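PDB 3U24: putative Lipoprotein from Shewanella oneidensis, which is of unknown function but binds zinc and probably resembles zinc metallopeptidases in its fold and one of its metal sites. Local coordinates for residues Y415-Y420 with G435-G440; A442-R447 with A550-F555; V314-F319 with E388-Y393. One frame throughout, in Å; residues are numbered along the deposited sequence.

Followed from the N terminus, the three contacts close in series, and none nests within or crosses another. Interaction 3 closes first: it joins segment 314-319 to helix 387-396 across 68 residues that include all three strands of the small mixed sheet. Interaction 1 then closes a short excursion of 14 residues, pairing helix 414-423 with the start of helix 435-451. That same helix opens interaction 2, which spans 102 largely helical residues to reach helix 548-555. Interactions 1 and 2 touch, with M437 CE 3.5 Å from F555 CE2, and so form one helical cluster. Interaction 3 stands apart, its nearest atoms about 15 Å from interaction 1 and about 14 Å from interaction 2.

Interaction 1: Y415-Y420 with G435-G440; sequences YTQLVY and GAMVEG. With ZN (zinc ion), chain F.
Q417 meets M437 and V438 in a buried, water-bridged helix-helix contact beside a zinc site, between helix 414-423 and the first turns of helix 435-451. The backbones stay well separated, the closest pair of CA atoms being those of Q417 and V438 at 7.6 Å, and the gap is bridged mainly by Q417, with the end of M437 turned in to meet it. With CG anti to the backbone N (chi1 -173°) and a bend at chi2, its amide is carried across to the other helix. There the two ends of the amide find different surroundings. NE2 rests against the branched end of V438, 3.7 Å from V438 CG2 and nearly as close to CG1. OE1 lies 3.8 Å from the selenium of M437, a selenomethionine whose chain comes from the opposite direction. No direct hydrogen bond links the helices. Instead, Q417 NE2 donates to a water at 2.9 Å, and this water donates to V438 O at 2.6 Å. Together with a weak hydrogen bond between Q417 OE1 and S560 OG, the water gives each end of the amide a polar partner. One residue beyond V438, E439 points away from Q417 and grips zinc with both carboxylate oxygens, OE1 at 2.1 Å and OE2 farther off; H408, H414 and a water complete the modelled site. A glutamate supplied by a later helix to two histidines is consistent with a metallopeptidase-like centre. Around the contact, M437 also packs on F555 of helix 548-555 and on V563 and I566 of helix 563-571, while Y420 lies against E553.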
ATOM      1  N   TYR A 415      10.328  -8.934   5.223  1.00 21.00           N
ATOM      2  CA  TYR A 415      11.775  -8.644   5.311  1.00 21.26           C
ATOM      3  C   TYR A 415      12.555  -9.638   4.451  1.00 21.19           C
ATOM      4  O   TYR A 415      13.462  -9.238   3.692  1.00 20.54           O
ATOM      5  CB  TYR A 415      12.296  -8.637   6.753  1.00 22.49           C
ATOM      6  CG  TYR A 415      13.804  -8.516   6.879  1.00 24.30           C
ATOM      7  CD1 TYR A 415      14.439  -7.349   6.578  1.00 25.10           C
ATOM      8  CD2 TYR A 415      14.597  -9.600   7.296  1.00 25.86           C
ATOM      9  CE1 TYR A 415      15.805  -7.230   6.669  1.00 26.50           C
ATOM     10  CE2 TYR A 415      15.966  -9.480   7.404  1.00 26.34           C
ATOM     11  CZ  TYR A 415      16.567  -8.279   7.076  1.00 27.25           C
ATOM     12  OH  TYR A 415      17.962  -8.085   7.182  1.00 29.82           O
ATOM     13  N   THR A 416      12.180 -10.909   4.535  1.00 20.51           N
ATOM     14  CA  THR A 416      12.819 -11.924   3.746  1.00 21.05           C
ATOM     15  C   THR A 416      12.689 -11.672   2.262  1.00 21.30           C
ATOM     16  O   THR A 416      13.676 -11.780   1.525  1.00 20.73           O
ATOM     17  CB  THR A 416      12.270 -13.294   4.084  1.00 21.44           C
ATOM     18  OG1 THR A 416      12.431 -13.474   5.492  1.00 22.09           O
ATOM     19  CG2 THR A 416      13.029 -14.402   3.362  1.00 21.04           C
ATOM     20  N   GLN A 417      11.483 -11.338   1.822  1.00 21.41           N
ATOM     21  CA  GLN A 417      11.259 -11.044   0.424  1.00 21.37           C
ATOM     22  C   GLN A 417      12.068  -9.819  -0.028  1.00 21.90           C
ATOM     23  O   GLN A 417      12.546  -9.787  -1.171  1.00 21.58           O
ATOM     24  CB  GLN A 417       9.762 -10.827   0.164  1.00 21.03           C
ATOM     25  CG  GLN A 417       9.385 -10.679  -1.316  1.00 21.40           C
ATOM     26  CD  GLN A 417       9.295  -9.229  -1.825  1.00 21.72           C
ATOM     27  OE1 GLN A 417       9.768  -8.911  -2.934  1.00 23.43           O
ATOM     28  NE2 GLN A 417       8.649  -8.375  -1.067  1.00 20.99           N
ATOM     29  N   LEU A 418      12.218  -8.819   0.847  1.00 22.26           N
ATOM     30  CA  LEU A 418      13.034  -7.643   0.501  1.00 23.63           C
ATOM     31  C   LEU A 418      14.507  -8.023   0.330  1.00 23.66           C
ATOM     32  O   LEU A 418      15.146  -7.577  -0.592  1.00 24.50           O
ATOM     33  CB  LEU A 418      12.923  -6.551   1.579  1.00 24.94           C
ATOM     34  CG  LEU A 418      13.896  -5.347   1.568  1.00 25.94           C
ATOM     35  CD1 LEU A 418      13.626  -4.421   0.377  1.00 25.66           C
ATOM     36  CD2 LEU A 418      13.754  -4.559   2.872  1.00 26.62           C
ATOM     37  N   VAL A 419      15.053  -8.809   1.242  1.00 23.83           N
ATOM     38  CA  VAL A 419      16.424  -9.292   1.091  1.00 24.61           C
ATOM     39  C   VAL A 419      16.594 -10.042  -0.237  1.00 25.28           C
ATOM     40  O   VAL A 419      17.535  -9.776  -0.992  1.00 25.63           O
ATOM     41  CB  VAL A 419      16.870 -10.183   2.262  1.00 24.90           C
ATOM     42  CG1 VAL A 419      18.251 -10.805   1.961  1.00 24.95           C
ATOM     43  CG2 VAL A 419      16.899  -9.372   3.546  1.00 24.18           C
ATOM     44  N   TYR A 420      15.676 -10.953  -0.555  1.00 24.67           N
ATOM     45  CA  TYR A 420      15.786 -11.668  -1.807  1.00 25.58           C
ATOM     46  C   TYR A 420      15.736 -10.705  -2.991  1.00 26.57           C
ATOM     47  O   TYR A 420      16.561 -10.826  -3.888  1.00 26.20           O
ATOM     48  CB  TYR A 420      14.786 -12.817  -1.931  1.00 24.82           C
ATOM     49  CG  TYR A 420      15.309 -14.125  -1.317  1.00 24.49           C
ATOM     50  CD1 TYR A 420      15.254 -14.339   0.021  1.00 24.55           C
ATOM     51  CD2 TYR A 420      15.866 -15.111  -2.099  1.00 25.42           C
ATOM     52  CE1 TYR A 420      15.731 -15.503   0.580  1.00 25.65           C
ATOM     53  CE2 TYR A 420      16.386 -16.285  -1.557  1.00 25.62           C
ATOM     54  CZ  TYR A 420      16.307 -16.481  -0.212  1.00 26.05           C
ATOM     55  OH  TYR A 420      16.738 -17.638   0.380  1.00 26.24           O
ATOM     56  N   GLY A 435       2.657  -4.156  -5.891  1.00 24.09           N
ATOM     57  CA  GLY A 435       2.204  -4.264  -4.516  1.00 22.72           C
ATOM     58  C   GLY A 435       1.478  -5.572  -4.236  1.00 22.16           C
ATOM     59  O   GLY A 435       1.608  -6.147  -3.149  1.00 21.98           O
ATOM     60  N   ALA A 436       0.715  -6.058  -5.200  1.00 21.08           N
ATOM     61  CA  ALA A 436       0.008  -7.322  -5.016  1.00 20.67           C
ATOM     62  C   ALA A 436       0.970  -8.471  -4.741  1.00 20.78           C
ATOM     63  O   ALA A 436       0.651  -9.341  -3.971  1.00 20.76           O
ATOM     64  CB  ALA A 436      -0.826  -7.650  -6.245  1.00 20.27           C
HETATM   65  N   MSE A 437       2.113  -8.522  -5.438  1.00 21.05           N
HETATM   66  CA  MSE A 437       3.093  -9.607  -5.238  1.00 21.12           C
HETATM   67  C   MSE A 437       3.689  -9.496  -3.849  1.00 20.27           C
HETATM   68  O   MSE A 437       3.758 -10.473  -3.153  1.00 19.75           O
HETATM   69  CB  MSE A 437       4.194  -9.582  -6.319  1.00 22.27           C
HETATM   70  CG  MSE A 437       5.306 -10.637  -6.159  1.00 23.43           C
HETATM   71 SE   MSE A 437       6.692 -10.023  -4.894  0.90 25.12          SE
HETATM   72  CE  MSE A 437       7.762 -11.696  -4.835  1.00 25.60           C
ATOM     73  N   VAL A 438       4.049  -8.277  -3.433  1.00 20.04           N
ATOM     74  CA  VAL A 438       4.743  -8.027  -2.171  1.00 19.70           C
ATOM     75  C   VAL A 438       3.835  -8.397  -1.010  1.00 20.29           C
ATOM     76  O   VAL A 438       4.198  -9.181  -0.106  1.00 20.04           O
ATOM     77  CB  VAL A 438       5.222  -6.547  -2.097  1.00 20.04           C
ATOM     78  CG1 VAL A 438       5.606  -6.119  -0.662  1.00 19.44           C
ATOM     79  CG2 VAL A 438       6.335  -6.298  -3.140  1.00 19.34           C
ATOM     80  N   GLU A 439       2.608  -7.931  -1.073  1.00 20.84           N
ATOM     81  CA  GLU A 439       1.642  -8.290  -0.041  1.00 21.89           C
ATOM     82  C   GLU A 439       1.191  -9.749  -0.137  1.00 21.72           C
ATOM     83  O   GLU A 439       1.074 -10.417   0.899  1.00 21.50           O
ATOM     84  CB  GLU A 439       0.426  -7.363  -0.067  1.00 22.72           C
ATOM     85  CG  GLU A 439       0.727  -6.028   0.553  1.00 24.05           C
ATOM     86  CD  GLU A 439       1.168  -6.138   2.021  1.00 25.42           C
ATOM     87  OE1 GLU A 439       0.791  -7.123   2.733  1.00 24.61           O
ATOM     88  OE2 GLU A 439       1.881  -5.207   2.467  1.00 26.77           O
ATOM     89  N   GLY A 440       0.900 -10.223  -1.354  1.00 20.74           N
ATOM     90  CA  GLY A 440       0.496 -11.618  -1.550  1.00 20.34           C
ATOM     91  C   GLY A 440       1.502 -12.607  -0.977  1.00 19.81           C
ATOM     92  O   GLY A 440       1.121 -13.584  -0.349  1.00 19.52           O
TER
HETATM   93 ZN    ZN F 595       2.039  -6.677   4.420  1.00 22.36          ZN
HETATM   94  O   HOH W   1       6.670  -9.291   0.836  1.00 18.51           O
HETATM   95  O   HOH W   2       2.037  -5.135   5.900  1.00 27.28           O

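Interaction 2: A442-R447 with A550-F555; sequences AVYTER and AFHEKF
A hydrogen bond of 2.7 Å between Y444 OH and H552 NE2 makes up the tight, buried part of this helix-helix contact; either atom could be the donor. Each partner lies at the edge of the other's ring, near the ring plane. The rings are turned 73° to each other with centroids 5.6 Å apart, so they meet rim to rim and neither stacks over the other. Y444 CE2, the carbon beside the hydroxyl-bearing one, also approaches H552 NE2, at 3.4 Å. H552 leaves its helix with CG beside the backbone N (chi1 -74°), which swings the imidazole across to the hydroxyl. Further partners fix both groups: R535 NH1 bonds Y444 OH, and H552 ND1 is held by the carbonyl of I339. Away from this point the segments part. F551 is directed toward the other helix, yet its CE2 stays 4.6 Å from Y444 OH, and A550 and K554 lie on the exposed side of helix 548-555. T445 turns its hydroxyl back on its own helix, OG1 bonding A442 O. The Y444-H552 bond ties helix 548-555 to the helix that carries the zinc ligand E439, and on the same turn as Y444, E446 OE2 bonds H408 ND1, a second-shell contact to another zinc ligand. Nearby, F551 meets F534 and Y538 of helix 523-542, Y444 meets the W441 ring, and F555 packs on I531 and on I566 of helix 563-571.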
ATOM      1  N   ALA A 442       3.549 -12.008   1.557  1.00 18.98           N
ATOM      2  CA  ALA A 442       3.499 -11.966   3.003  1.00 19.58           C
ATOM      3  C   ALA A 442       2.303 -12.743   3.511  1.00 19.65           C
ATOM      4  O   ALA A 442       2.461 -13.499   4.451  1.00 20.32           O
ATOM      5  CB  ALA A 442       3.478 -10.540   3.524  1.00 19.69           C
ATOM      6  N   VAL A 443       1.135 -12.593   2.879  1.00 19.19           N
ATOM      7  CA  VAL A 443      -0.084 -13.382   3.251  1.00 19.21           C
ATOM      8  C   VAL A 443       0.096 -14.888   3.038  1.00 19.19           C
ATOM      9  O   VAL A 443      -0.242 -15.712   3.891  1.00 18.88           O
ATOM     10  CB  VAL A 443      -1.323 -12.848   2.509  1.00 19.44           C
ATOM     11  CG1 VAL A 443      -2.620 -13.623   2.847  1.00 19.06           C
ATOM     12  CG2 VAL A 443      -1.472 -11.342   2.797  1.00 19.22           C
ATOM     13  N   TYR A 444       0.700 -15.239   1.914  1.00 19.50           N
ATOM     14  CA  TYR A 444       1.032 -16.645   1.592  1.00 19.33           C
ATOM     15  C   TYR A 444       1.896 -17.241   2.689  1.00 19.81           C
ATOM     16  O   TYR A 444       1.628 -18.366   3.168  1.00 19.53           O
ATOM     17  CB  TYR A 444       1.694 -16.747   0.226  1.00 19.40           C
ATOM     18  CG  TYR A 444       2.427 -18.032   0.019  1.00 20.26           C
ATOM     19  CD1 TYR A 444       1.753 -19.190  -0.330  1.00 20.90           C
ATOM     20  CD2 TYR A 444       3.793 -18.118   0.249  1.00 20.00           C
ATOM     21  CE1 TYR A 444       2.450 -20.382  -0.495  1.00 21.45           C
ATOM     22  CE2 TYR A 444       4.463 -19.295   0.105  1.00 20.53           C
ATOM     23  CZ  TYR A 444       3.790 -20.430  -0.260  1.00 21.11           C
ATOM     24  OH  TYR A 444       4.497 -21.617  -0.408  1.00 22.33           O
ATOM     25  N   THR A 445       2.871 -16.485   3.192  1.00 19.63           N
ATOM     26  CA  THR A 445       3.761 -17.099   4.192  1.00 20.29           C
ATOM     27  C   THR A 445       3.059 -17.511   5.487  1.00 20.91           C
ATOM     28  O   THR A 445       3.439 -18.497   6.121  1.00 21.15           O
ATOM     29  CB  THR A 445       5.011 -16.266   4.517  1.00 19.70           C
ATOM     30  OG1 THR A 445       4.617 -15.034   5.115  1.00 20.10           O
ATOM     31  CG2 THR A 445       5.862 -16.063   3.281  1.00 19.36           C
ATOM     32  N   GLU A 446       2.019 -16.784   5.853  1.00 21.68           N
ATOM     33  CA  GLU A 446       1.252 -17.135   7.027  1.00 23.15           C
ATOM     34  C   GLU A 446       0.655 -18.558   6.869  1.00 23.52           C
ATOM     35  O   GLU A 446       0.801 -19.423   7.738  1.00 23.47           O
ATOM     36  CB  GLU A 446       0.140 -16.108   7.267  1.00 23.64           C
ATOM     37  CG  GLU A 446       0.590 -14.654   7.211  1.00 24.50           C
ATOM     38  CD  GLU A 446      -0.564 -13.664   7.043  1.00 25.69           C
ATOM     39  OE1 GLU A 446      -1.726 -14.109   6.942  1.00 27.50           O
ATOM     40  OE2 GLU A 446      -0.310 -12.437   7.005  1.00 26.52           O
ATOM     41  N   ARG A 447       0.035 -18.798   5.734  1.00 23.64           N
ATOM     42  CA  ARG A 447      -0.591 -20.071   5.483  1.00 25.88           C
ATOM     43  C   ARG A 447       0.448 -21.189   5.373  1.00 24.43           C
ATOM     44  O   ARG A 447       0.335 -22.240   6.018  1.00 23.49           O
ATOM     45  CB  ARG A 447      -1.473 -19.941   4.241  1.00 28.37           C
ATOM     46  CG  ARG A 447      -1.929 -21.222   3.583  1.00 31.49           C
ATOM     47  CD  ARG A 447      -2.989 -21.960   4.334  1.00 35.96           C
ATOM     48  NE  ARG A 447      -4.230 -21.180   4.347  1.00 43.47           N
ATOM     49  CZ  ARG A 447      -5.463 -21.673   4.544  1.00 42.73           C
ATOM     50  NH1 ARG A 447      -5.662 -22.993   4.746  1.00 40.79           N
ATOM     51  NH2 ARG A 447      -6.490 -20.813   4.524  1.00 40.75           N
ATOM     52  N   ALA A 550      13.319 -24.798  -2.935  1.00 28.17           N
ATOM     53  CA  ALA A 550      13.759 -24.378  -4.285  1.00 27.90           C
ATOM     54  C   ALA A 550      12.654 -23.589  -4.944  1.00 26.65           C
ATOM     55  O   ALA A 550      12.906 -22.655  -5.667  1.00 26.67           O
ATOM     56  CB  ALA A 550      14.143 -25.597  -5.184  1.00 27.35           C
ATOM     57  N   PHE A 551      11.411 -23.968  -4.704  1.00 26.35           N
ATOM     58  CA  PHE A 551      10.309 -23.175  -5.243  1.00 25.76           C
ATOM     59  C   PHE A 551      10.354 -21.743  -4.705  1.00 24.15           C
ATOM     60  O   PHE A 551      10.326 -20.770  -5.460  1.00 23.45           O
ATOM     61  CB  PHE A 551       8.957 -23.826  -4.954  1.00 25.61           C
ATOM     62  CG  PHE A 551       7.783 -22.953  -5.327  1.00 25.66           C
ATOM     63  CD1 PHE A 551       7.362 -22.874  -6.630  1.00 26.07           C
ATOM     64  CD2 PHE A 551       7.115 -22.218  -4.371  1.00 25.26           C
ATOM     65  CE1 PHE A 551       6.286 -22.078  -6.972  1.00 25.40           C
ATOM     66  CE2 PHE A 551       6.042 -21.417  -4.700  1.00 24.84           C
ATOM     67  CZ  PHE A 551       5.632 -21.364  -6.012  1.00 25.13           C
ATOM     68  N   HIS A 552      10.477 -21.635  -3.394  1.00 23.94           N
ATOM     69  CA  HIS A 552      10.487 -20.341  -2.725  1.00 23.07           C
ATOM     70  C   HIS A 552      11.598 -19.477  -3.204  1.00 23.89           C
ATOM     71  O   HIS A 552      11.384 -18.304  -3.505  1.00 23.37           O
ATOM     72  CB  HIS A 552      10.549 -20.489  -1.200  1.00 22.57           C
ATOM     73  CG  HIS A 552       9.247 -20.954  -0.563  1.00 21.93           C
ATOM     74  ND1 HIS A 552       9.212 -21.612   0.622  1.00 21.75           N
ATOM     75  CD2 HIS A 552       7.914 -20.841  -0.992  1.00 21.04           C
ATOM     76  CE1 HIS A 552       7.923 -21.926   0.928  1.00 21.49           C
ATOM     77  NE2 HIS A 552       7.126 -21.442  -0.053  1.00 21.00           N
ATOM     78  N   GLU A 553      12.804 -20.022  -3.274  1.00 25.72           N
ATOM     79  CA  GLU A 553      13.981 -19.217  -3.621  1.00 27.43           C
ATOM     80  C   GLU A 553      13.943 -18.749  -5.074  1.00 27.53           C
ATOM     81  O   GLU A 553      14.334 -17.623  -5.403  1.00 27.66           O
ATOM     82  CB  GLU A 553      15.272 -19.987  -3.325  1.00 29.94           C
ATOM     83  CG  GLU A 553      15.506 -20.094  -1.815  1.00 32.95           C
ATOM     84  CD  GLU A 553      16.620 -21.037  -1.404  1.00 35.56           C
ATOM     85  OE1 GLU A 553      17.430 -21.462  -2.263  1.00 41.90           O
ATOM     86  OE2 GLU A 553      16.704 -21.356  -0.197  1.00 36.41           O
ATOM     87  N   LYS A 554      13.438 -19.594  -5.944  1.00 27.76           N
ATOM     88  CA  LYS A 554      13.323 -19.210  -7.337  1.00 28.86           C
ATOM     89  C   LYS A 554      12.222 -18.145  -7.478  1.00 27.10           C
ATOM     90  O   LYS A 554      12.416 -17.137  -8.193  1.00 26.58           O
ATOM     91  CB  LYS A 554      13.020 -20.428  -8.198  1.00 30.42           C
ATOM     92  CG  LYS A 554      12.879 -20.125  -9.683  1.00 32.96           C
ATOM     93  CD  LYS A 554      14.224 -19.959 -10.382  1.00 35.60           C
ATOM     94  CE  LYS A 554      14.078 -20.076 -11.902  1.00 37.57           C
ATOM     95  NZ  LYS A 554      15.021 -19.129 -12.575  1.00 39.62           N
ATOM     96  N   PHE A 555      11.091 -18.354  -6.790  1.00 25.25           N
ATOM     97  CA  PHE A 555      10.014 -17.349  -6.781  1.00 23.81           C
ATOM     98  C   PHE A 555      10.507 -15.989  -6.337  1.00 23.22           C
ATOM     99  O   PHE A 555      10.171 -14.987  -6.964  1.00 23.80           O
ATOM    100  CB  PHE A 555       8.829 -17.779  -5.921  1.00 23.44           C
ATOM    101  CG  PHE A 555       7.675 -16.824  -5.975  1.00 22.79           C
ATOM    102  CD1 PHE A 555       6.742 -16.917  -6.968  1.00 23.05           C
ATOM    103  CD2 PHE A 555       7.547 -15.822  -5.049  1.00 22.64           C
ATOM    104  CE1 PHE A 555       5.683 -16.050  -7.039  1.00 22.11           C
ATOM    105  CE2 PHE A 555       6.473 -14.952  -5.081  1.00 22.44           C
ATOM    106  CZ  PHE A 555       5.566 -15.050  -6.109  1.00 22.31           C
TER

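Interaction 3: V314-F319 with E388-Y393. With ZN (zinc ion), chain E.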
ATOM      1  N   VAL A 314       0.375 -10.778  25.203  1.00 26.40           N
ATOM      2  CA  VAL A 314       1.567 -10.363  25.914  1.00 28.32           C
ATOM      3  C   VAL A 314       1.206  -9.186  26.804  1.00 29.46           C
ATOM      4  O   VAL A 314       0.314  -8.404  26.461  1.00 29.88           O
ATOM      5  CB  VAL A 314       2.747 -10.004  24.951  1.00 27.89           C
ATOM      6  CG1 VAL A 314       2.427  -8.757  24.137  1.00 27.33           C
ATOM      7  CG2 VAL A 314       4.022  -9.815  25.755  1.00 26.91           C
ATOM      8  N   LYS A 315       1.872  -9.091  27.952  1.00 31.90           N
ATOM      9  CA  LYS A 315       1.762  -7.929  28.834  1.00 35.97           C
ATOM     10  C   LYS A 315       2.263  -6.721  28.066  1.00 34.05           C
ATOM     11  O   LYS A 315       3.224  -6.813  27.325  1.00 31.68           O
ATOM     12  CB  LYS A 315       2.590  -8.089  30.132  1.00 42.87           C
ATOM     13  CG  LYS A 315       1.844  -8.715  31.314  1.00 47.75           C
ATOM     14  CD  LYS A 315       2.791  -9.175  32.432  1.00 53.32           C
ATOM     15  CE  LYS A 315       3.061 -10.698  32.391  1.00 56.73           C
ATOM     16  NZ  LYS A 315       4.395 -11.099  32.941  1.00 57.31           N
ATOM     17  N   ARG A 316       1.597  -5.601  28.275  1.00 32.37           N
ATOM     18  CA  ARG A 316       1.807  -4.400  27.518  1.00 32.62           C
ATOM     19  C   ARG A 316       3.255  -3.930  27.463  1.00 32.84           C
ATOM     20  O   ARG A 316       3.766  -3.668  26.383  1.00 33.02           O
ATOM     21  CB  ARG A 316       0.932  -3.334  28.134  1.00 34.13           C
ATOM     22  CG  ARG A 316       1.117  -1.942  27.601  1.00 34.21           C
ATOM     23  CD  ARG A 316       0.286  -0.935  28.409  1.00 34.98           C
ATOM     24  NE  ARG A 316       0.351   0.355  27.744  1.00 34.99           N
ATOM     25  CZ  ARG A 316      -0.252   1.459  28.159  1.00 36.59           C
ATOM     26  NH1 ARG A 316      -1.008   1.446  29.258  1.00 37.56           N
ATOM     27  NH2 ARG A 316      -0.099   2.578  27.462  1.00 36.02           N
ATOM     28  N   ASP A 317       3.890  -3.820  28.622  0.50 32.96           N
ATOM     29  CA  ASP A 317       5.258  -3.318  28.720  0.50 34.05           C
ATOM     30  C   ASP A 317       6.304  -4.289  28.086  0.50 33.35           C
ATOM     31  O   ASP A 317       7.414  -3.877  27.788  0.50 31.68           O
ATOM     32  CB  ASP A 317       5.605  -3.006  30.191  0.50 35.91           C
ATOM     33  CG  ASP A 317       4.948  -1.689  30.729  0.50 37.72           C
ATOM     34  OD1 ASP A 317       4.249  -0.958  29.988  0.50 36.74           O
ATOM     35  OD2 ASP A 317       5.155  -1.383  31.930  0.50 40.49           O
ATOM     36  N   ASP A 318       5.921  -5.547  27.836  1.00 32.71           N
ATOM     37  CA  ASP A 318       6.785  -6.518  27.173  1.00 33.92           C
ATOM     38  C   ASP A 318       6.537  -6.712  25.674  1.00 30.19           C
ATOM     39  O   ASP A 318       7.067  -7.623  25.089  1.00 29.68           O
ATOM     40  CB  ASP A 318       6.676  -7.869  27.880  1.00 37.41           C
ATOM     41  CG  ASP A 318       7.130  -7.790  29.324  1.00 41.73           C
ATOM     42  OD1 ASP A 318       8.039  -6.985  29.621  1.00 46.04           O
ATOM     43  OD2 ASP A 318       6.558  -8.526  30.157  1.00 46.74           O
ATOM     44  N   PHE A 319       5.745  -5.851  25.064  1.00 29.52           N
ATOM     45  CA  PHE A 319       5.318  -6.038  23.696  1.00 28.88           C
ATOM     46  C   PHE A 319       6.552  -6.132  22.764  1.00 26.96           C
ATOM     47  O   PHE A 319       6.718  -7.096  22.014  1.00 25.75           O
ATOM     48  CB  PHE A 319       4.386  -4.892  23.272  1.00 29.65           C
ATOM     49  CG  PHE A 319       3.852  -5.037  21.880  1.00 30.94           C
ATOM     50  CD1 PHE A 319       2.876  -5.959  21.595  1.00 32.53           C
ATOM     51  CD2 PHE A 319       4.322  -4.236  20.852  1.00 34.25           C
ATOM     52  CE1 PHE A 319       2.383  -6.101  20.295  1.00 33.90           C
ATOM     53  CE2 PHE A 319       3.837  -4.370  19.546  1.00 33.92           C
ATOM     54  CZ  PHE A 319       2.884  -5.316  19.263  1.00 33.73           C
ATOM     55  N   GLU A 388      -7.007   1.637  28.056  1.00 31.96           N
ATOM     56  CA  GLU A 388      -8.090   0.955  27.363  1.00 32.14           C
ATOM     57  C   GLU A 388      -7.751   0.723  25.894  1.00 31.31           C
ATOM     58  O   GLU A 388      -8.019  -0.356  25.359  1.00 30.12           O
ATOM     59  CB  GLU A 388      -9.408   1.746  27.471  1.00 33.32           C
ATOM     60  CG  GLU A 388     -10.018   1.810  28.879  1.00 34.13           C
ATOM     61  CD  GLU A 388      -9.336   2.788  29.823  1.00 35.71           C
ATOM     62  OE1 GLU A 388      -8.670   3.759  29.391  1.00 37.62           O
ATOM     63  OE2 GLU A 388      -9.461   2.609  31.039  1.00 36.87           O
ATOM     64  N   SER A 389      -7.190   1.720  25.218  1.00 30.65           N
ATOM     65  CA  SER A 389      -6.742   1.501  23.839  1.00 30.74           C
ATOM     66  C   SER A 389      -5.640   0.430  23.780  1.00 29.03           C
ATOM     67  O   SER A 389      -5.641  -0.389  22.874  1.00 28.67           O
ATOM     68  CB  SER A 389      -6.243   2.799  23.207  1.00 32.84           C
ATOM     69  OG  SER A 389      -7.293   3.773  23.215  1.00 36.35           O
ATOM     70  N   ALA A 390      -4.719   0.460  24.736  1.00 27.08           N
ATOM     71  CA  ALA A 390      -3.621  -0.479  24.773  1.00 27.47           C
ATOM     72  C   ALA A 390      -4.200  -1.885  24.913  1.00 27.58           C
ATOM     73  O   ALA A 390      -3.769  -2.828  24.232  1.00 25.25           O
ATOM     74  CB  ALA A 390      -2.681  -0.170  25.923  1.00 26.20           C
ATOM     75  N   GLU A 391      -5.209  -2.017  25.775  1.00 27.40           N
ATOM     76  CA  GLU A 391      -5.798  -3.314  25.949  1.00 27.43           C
ATOM     77  C   GLU A 391      -6.487  -3.744  24.656  1.00 27.01           C
ATOM     78  O   GLU A 391      -6.366  -4.905  24.277  1.00 26.66           O
ATOM     79  CB  GLU A 391      -6.733  -3.366  27.123  1.00 26.90           C
ATOM     80  CG  GLU A 391      -7.464  -4.687  27.288  1.00 27.40           C
ATOM     81  CD  GLU A 391      -6.624  -5.877  27.774  1.00 26.24           C
ATOM     82  OE1 GLU A 391      -5.525  -5.746  28.346  1.00 24.98           O
ATOM     83  OE2 GLU A 391      -7.147  -6.998  27.589  1.00 26.77           O
ATOM     84  N   SER A 392      -7.178  -2.844  23.970  1.00 26.88           N
ATOM     85  CA  SER A 392      -7.831  -3.233  22.708  1.00 27.74           C
ATOM     86  C   SER A 392      -6.816  -3.669  21.657  1.00 27.76           C
ATOM     87  O   SER A 392      -7.066  -4.590  20.885  1.00 27.91           O
ATOM     88  CB  SER A 392      -8.698  -2.109  22.122  1.00 28.15           C
ATOM     89  OG  SER A 392      -9.877  -1.951  22.900  1.00 31.73           O
ATOM     90  N   TYR A 393      -5.687  -2.978  21.623  1.00 27.92           N
ATOM     91  CA  TYR A 393      -4.629  -3.290  20.698  1.00 29.51           C
ATOM     92  C   TYR A 393      -4.057  -4.662  20.980  1.00 28.06           C
ATOM     93  O   TYR A 393      -3.851  -5.429  20.062  1.00 27.78           O
ATOM     94  CB  TYR A 393      -3.542  -2.240  20.798  1.00 32.63           C
ATOM     95  CG  TYR A 393      -2.457  -2.357  19.784  1.00 35.93           C
ATOM     96  CD1 TYR A 393      -1.331  -3.140  20.045  1.00 38.67           C
ATOM     97  CD2 TYR A 393      -2.523  -1.658  18.563  1.00 39.18           C
ATOM     98  CE1 TYR A 393      -0.299  -3.258  19.112  1.00 42.32           C
ATOM     99  CE2 TYR A 393      -1.481  -1.760  17.622  1.00 42.26           C
ATOM    100  CZ  TYR A 393      -0.374  -2.562  17.895  1.00 43.21           C
ATOM    101  OH  TYR A 393       0.678  -2.696  16.991  1.00 48.82           O
TER
HETATM  102 ZN    ZN E 594      -5.702  -8.182  28.566  1.00 33.19          ZN
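Beside a peripheral zinc site to which H313 and E391 contribute, R316 of a short 3-10 turn and F319, the first residue of helix 319-337, pack on A390 and Y393 of helix 387-396. R316 runs fully extended, CG anti to the backbone N (chi1 173°), and lays one face of its guanidinium over A390 CB. That methyl sits 3.6 Å from R316 NE, offset toward the rim of the group. The polar end is held mainly by L382 O, which NE bonds, while NH2 makes a weak bond to M385 O. The second touch is an offset edge-to-face pair. Y393 directs its edge at the F319 face, the planes lie at 73° and the centroids are 5.8 Å apart. The closest atoms of the two rings are Y393 CE1 and F319 CZ, 3.8 Å apart. Between A390 and Y393 in sequence, E391 chelates zinc, OE2 at 2.1 Å and OE1 at a longer distance; OE2 also bonds R395 NE. The contact thus joins this turn and the start of helix 319-337 to helix 387-396, where L394 adds packing against V314, R316 and F319, and Y397 meets the Y393 ring.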